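Local coordinates for SnoaL-like domain protein (Mycobacterium hassiacum, PDB 6P44) that probably isomerises delta-5 3-ketosteroids to their conjugated delta-4 forms, as a ketosteroid isomerase of the SnoaL-like, NTF2-type fold, at residues B[24-27]-B[28-32]. The protein carries 1 engineered substitution. Sequence-based numbering, arbitrary orientation. Where two conformers were deposited one is given.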
# COMPACT_ATOMS: atom_id res chain seq x y z
N ASP B 24 11.78 3.44 -21.33
CA ASP B 24 11.49 2.28 -22.16
C ASP B 24 11.61 1.01 -21.34
O ASP B 24 10.76 0.12 -21.43
CB ASP B 24 12.45 2.20 -23.36
CG ASP B 24 12.17 3.25 -24.43
OD1 ASP B 24 11.04 3.77 -24.50
OD2 ASP B 24 13.10 3.52 -25.23
N GLU B 25 12.66 0.91 -20.53
CA GLU B 25 12.85 -0.28 -19.70
C GLU B 25 11.79 -0.37 -18.60
O GLU B 25 11.40 -1.48 -18.21
CB GLU B 25 14.26 -0.28 -19.11
CG GLU B 25 15.38 -0.61 -20.12
CD GLU B 25 15.52 0.43 -21.23
OE1 GLU B 25 14.89 1.50 -21.14
OE2 GLU B 25 16.27 0.16 -22.19
N ILE B 26 11.32 0.77 -18.09
CA ILE B 26 10.23 0.74 -17.12
C ILE B 26 8.98 0.19 -17.78
O ILE B 26 8.32 -0.70 -17.26
CB ILE B 26 9.96 2.15 -16.58
CG1 ILE B 26 11.12 2.62 -15.69
CG2 ILE B 26 8.65 2.15 -15.81
CD1 ILE B 26 11.07 4.09 -15.32
N ALA B 27 8.62 0.75 -18.94
CA ALA B 27 7.37 0.37 -19.57
C ALA B 27 7.36 -1.11 -19.91
O ALA B 27 6.30 -1.75 -19.86
CB ALA B 27 7.13 1.21 -20.83
N ALA B 28 8.52 -1.69 -20.24
CA ALA B 28 8.57 -3.10 -20.59
C ALA B 28 8.26 -4.00 -19.40
O ALA B 28 7.94 -5.18 -19.61
CB ALA B 28 9.95 -3.43 -21.16
N LEU B 29 8.38 -3.50 -18.18
CA LEU B 29 8.02 -4.30 -17.01
C LEU B 29 6.51 -4.43 -16.84
O LEU B 29 6.06 -5.34 -16.14
CB LEU B 29 8.60 -3.68 -15.74
CG LEU B 29 10.12 -3.61 -15.67
CD1 LEU B 29 10.53 -2.97 -14.36
CD2 LEU B 29 10.74 -4.99 -15.80
N TYR B 30 5.75 -3.52 -17.42
CA TYR B 30 4.31 -3.49 -17.24
C TYR B 30 3.61 -4.37 -18.28
O TYR B 30 4.09 -4.53 -19.40
CB TYR B 30 3.79 -2.07 -17.37
CG TYR B 30 4.01 -1.21 -16.14
CD1 TYR B 30 3.07 -1.18 -15.13
CD2 TYR B 30 5.13 -0.40 -16.02
CE1 TYR B 30 3.22 -0.37 -14.03
CE2 TYR B 30 5.30 0.43 -14.91
CZ TYR B 30 4.34 0.43 -13.91
OH TYR B 30 4.43 1.22 -12.78
N ALA B 31 2.48 -4.93 -17.87
CA ALA B 31 1.60 -5.68 -18.75
C ALA B 31 0.97 -4.76 -19.80
O ALA B 31 0.88 -3.54 -19.63
CB ALA B 31 0.49 -6.34 -17.92
N ASP B 32 0.51 -5.38 -20.89
CA ASP B 32 -0.08 -4.60 -21.99
C ASP B 32 -1.26 -3.76 -21.52
O ASP B 32 -1.47 -2.64 -22.01
CB ASP B 32 -0.56 -5.53 -23.11
CG ASP B 32 0.58 -6.24 -23.86
OD1 ASP B 32 1.77 -5.88 -23.70
OD2 ASP B 32 0.26 -7.17 -24.62
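The side chains of I26 and Y30 run alongside each other on the inner face of a short helix, where its last turn tightens and runs into the short strand 30-31, in an NTF2-like cone fold. I26 CG2 meets the ring edge of Y30 in plane, 3.9 Å from CE2. I26 places that methyl by keeping CG2 anti to its backbone N. I26 O also sits near the ring edge, 3.4 Å from Y30 CD2. The backbone bonds change spacing here. A28 N still bonds to D24 O four residues back, at 3.1 Å. L29 N reaches only three back, to I26 O at 2.9 Å, and Y30 N does the same to A27 O. In these last two bonds the donor stands well above the carbonyl plane, as in a 3-10 turn. L29 CG packs 3.6 Å from E25 O. Around this, Y14, F17 and V18 of helix 4-20 pack on I26, and I51 and M111 on Y30. D24 OD1 makes a salt bridge with R52 NE. The Y30 side chain is about 6 Å from the bound 3,4-dinitrophenol, and Y30 OH is hydrogen-bonded to Y55 OH.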